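Local coordinates for Di-haem cytochrome c peroxidase family protein (Burkholderia thailandensis, PDB 6V59), which is a diheme c-type cytochrome of the peroxidase family that probably reduces hydrogen peroxide and passes electrons between its two hemes, at residues R79-V84 and R172-D177. The protein carries 1 engineered substitution. Residues are numbered along the deposited sequence; the frame is centred on the assembly and turned at random.
Sequences RGTPQV and RHFYQD
Phe174 pairs with Gln83 where strand 173-175 runs parallel to strand 81-84, and two hydrogen bonds grip the backbone of Phe174: its N donates to Pro82 O (2.8 Å), and its O accepts from Val84 N (2.9 Å). Both are fairly straight (163° at the hydrogen). Weaker CA-H...O contacts reinforce each, with His173 CA 3.2 Å from Pro82 O and Gln83 CA close to Phe174 O.

Van der Waals contacts lie on both faces of the sheet. On the face of Gln83 and Phe174, CG2 of Thr81 meets the edge of the Phe174 ring, 3.7 Å from CD1; the Trp357 ring packs edge-to-face against the same phenyl group. Gln83 CB lies against Phe174 CB. On the face of Val84 and Tyr175, Val84 CG2 approaches the His173 imidazole obliquely, 3.8 Å from CD2.

A water bridges segments 79-84 and 172-177 at each end of the paired region. One joins Thr81 OG1 to Arg172 NE, while Arg172 NH1 hydrogen-bonds Gly193 O; with CG2 anti to the backbone N (chi1 -54° for OG1), the threonine turns its methyl to the phenyl ring while OG1 also bonds Trp357 NE1. The other donates to Val84 O (2.7 Å) and accepts from Gln176 N and Gln83 NE2.

This pairing joins strand 81-84, beside 71-77, to strand 173-175, beside 184-186, in one mixed sheet; beyond the short backbone ladder, water takes over its polar links.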
loop_
_atom_site.group_PDB
_atom_site.type_symbol
_atom_site.label_atom_id
_atom_site.label_comp_id
_atom_site.label_asym_id
_atom_site.label_seq_id
_atom_site.Cartn_x
_atom_site.Cartn_y
_atom_site.Cartn_z
ATOM N N ARG A 79 -17.928 -14.289 -5.836
ATOM C CA ARG A 79 -17.653 -14.579 -7.241
ATOM C C ARG A 79 -16.167 -14.879 -7.460
ATOM O O ARG A 79 -15.427 -14.133 -8.106
ATOM C CB ARG A 79 -18.100 -13.411 -8.108
ATOM C CG ARG A 79 -19.594 -13.302 -8.315
ATOM C CD ARG A 79 -19.874 -12.049 -9.114
ATOM N NE ARG A 79 -21.241 -11.957 -9.611
ATOM C CZ ARG A 79 -21.630 -11.089 -10.538
ATOM N NH1 ARG A 79 -20.752 -10.249 -11.070
ATOM N NH2 ARG A 79 -22.893 -11.064 -10.939
ATOM N N GLY A 80 -15.738 -16.003 -6.905
ATOM C CA GLY A 80 -14.454 -16.574 -7.247
ATOM C C GLY A 80 -13.307 -16.334 -6.292
ATOM O O GLY A 80 -12.176 -16.715 -6.615
ATOM N N THR A 81 -13.545 -15.733 -5.133
ATOM C CA THR A 81 -12.449 -15.486 -4.198
ATOM C C THR A 81 -12.172 -16.747 -3.387
ATOM O O THR A 81 -13.048 -17.200 -2.640
ATOM C CB THR A 81 -12.776 -14.322 -3.272
ATOM O OG1 THR A 81 -13.119 -13.176 -4.062
ATOM C CG2 THR A 81 -11.571 -13.980 -2.399
ATOM N N PRO A 82 -10.989 -17.340 -3.491
ATOM C CA PRO A 82 -10.738 -18.588 -2.764
ATOM C C PRO A 82 -10.510 -18.351 -1.281
ATOM O O PRO A 82 -9.840 -17.398 -0.870
ATOM C CB PRO A 82 -9.468 -19.132 -3.435
ATOM C CG PRO A 82 -8.728 -17.862 -3.862
ATOM C CD PRO A 82 -9.797 -16.870 -4.230
ATOM N N GLN A 83 -11.072 -19.238 -0.464
ATOM C CA GLN A 83 -10.670 -19.367 0.926
ATOM C C GLN A 83 -9.676 -20.518 1.015
ATOM O O GLN A 83 -9.983 -21.624 0.573
ATOM C CB GLN A 83 -11.864 -19.641 1.838
ATOM C CG GLN A 83 -11.444 -19.815 3.290
ATOM C CD GLN A 83 -12.608 -20.058 4.224
ATOM O OE1 GLN A 83 -13.764 -19.845 3.863
ATOM N NE2 GLN A 83 -12.304 -20.509 5.435
ATOM N N VAL A 84 -8.497 -20.260 1.579
ATOM C CA VAL A 84 -7.437 -21.258 1.628
ATOM C C VAL A 84 -7.298 -21.794 3.046
ATOM O O VAL A 84 -7.725 -21.178 4.026
ATOM C CB VAL A 84 -6.081 -20.710 1.125
ATOM C CG1 VAL A 84 -6.167 -20.343 -0.347
ATOM C CG2 VAL A 84 -5.629 -19.529 1.963
ATOM N N ARG A 172 -6.202 -11.837 -4.066
ATOM C CA ARG A 172 -7.234 -11.829 -3.037
ATOM C C ARG A 172 -7.575 -13.248 -2.608
ATOM O O ARG A 172 -7.771 -14.134 -3.444
ATOM C CB ARG A 172 -8.506 -11.170 -3.554
ATOM C CG ARG A 172 -8.384 -9.720 -3.946
ATOM C CD ARG A 172 -9.747 -9.205 -4.397
ATOM N NE ARG A 172 -10.159 -9.819 -5.655
ATOM C CZ ARG A 172 -10.111 -9.218 -6.838
ATOM N NH1 ARG A 172 -9.688 -7.961 -6.947
ATOM N NH2 ARG A 172 -10.501 -9.871 -7.923
ATOM N N HIS A 173 -7.688 -13.448 -1.298
ATOM C CA HIS A 173 -8.106 -14.730 -0.751
ATOM C C HIS A 173 -8.641 -14.496 0.653
ATOM O O HIS A 173 -8.452 -13.434 1.245
ATOM C CB HIS A 173 -6.962 -15.748 -0.752
ATOM C CG HIS A 173 -5.774 -15.343 0.064
ATOM N ND1 HIS A 173 -4.872 -14.392 -0.362
ATOM C CD2 HIS A 173 -5.323 -15.778 1.263
ATOM C CE1 HIS A 173 -3.918 -14.254 0.543
ATOM N NE2 HIS A 173 -4.170 -15.081 1.542
ATOM N N PHE A 174 -9.322 -15.512 1.174
ATOM C CA PHE A 174 -9.789 -15.530 2.551
ATOM C C PHE A 174 -9.026 -16.611 3.310
ATOM O O PHE A 174 -8.578 -17.604 2.725
ATOM C CB PHE A 174 -11.299 -15.800 2.631
ATOM C CG PHE A 174 -12.161 -14.574 2.454
ATOM C CD1 PHE A 174 -12.533 -14.140 1.187
ATOM C CD2 PHE A 174 -12.602 -13.861 3.552
ATOM C CE1 PHE A 174 -13.327 -13.023 1.029
ATOM C CE2 PHE A 174 -13.399 -12.733 3.392
ATOM C CZ PHE A 174 -13.755 -12.321 2.126
ATOM N N TYR A 175 -8.864 -16.400 4.616
ATOM C CA TYR A 175 -8.216 -17.375 5.487
ATOM C C TYR A 175 -8.757 -17.205 6.896
ATOM O O TYR A 175 -8.859 -16.079 7.395
ATOM C CB TYR A 175 -6.693 -17.213 5.493
ATOM C CG TYR A 175 -5.988 -17.971 6.606
ATOM C CD1 TYR A 175 -5.933 -19.361 6.605
ATOM C CD2 TYR A 175 -5.367 -17.293 7.650
ATOM C CE1 TYR A 175 -5.289 -20.048 7.617
ATOM C CE2 TYR A 175 -4.718 -17.974 8.666
ATOM C CZ TYR A 175 -4.680 -19.351 8.644
ATOM O OH TYR A 175 -4.035 -20.037 9.656
ATOM N N GLN A 176 -9.098 -18.319 7.533
ATOM C CA GLN A 176 -9.638 -18.320 8.889
ATOM C C GLN A 176 -8.600 -18.943 9.811
ATOM O O GLN A 176 -8.354 -20.153 9.745
ATOM C CB GLN A 176 -10.964 -19.073 8.946
ATOM C CG GLN A 176 -11.599 -19.116 10.327
ATOM C CD GLN A 176 -13.021 -19.645 10.295
ATOM O OE1 GLN A 176 -13.625 -19.773 9.231
ATOM N NE2 GLN A 176 -13.561 -19.959 11.466
ATOM N N ASP A 177 -7.984 -18.112 10.653
ATOM C CA ASP A 177 -7.005 -18.592 11.616
ATOM C C ASP A 177 -7.693 -19.456 12.672
ATOM O O ASP A 177 -8.921 -19.467 12.809
ATOM C CB ASP A 177 -6.280 -17.422 12.281
HETATM O O HOH W 1 -11.018 -12.688 -5.924
HETATM O O HOH W 2 -9.374 -20.897 6.092
#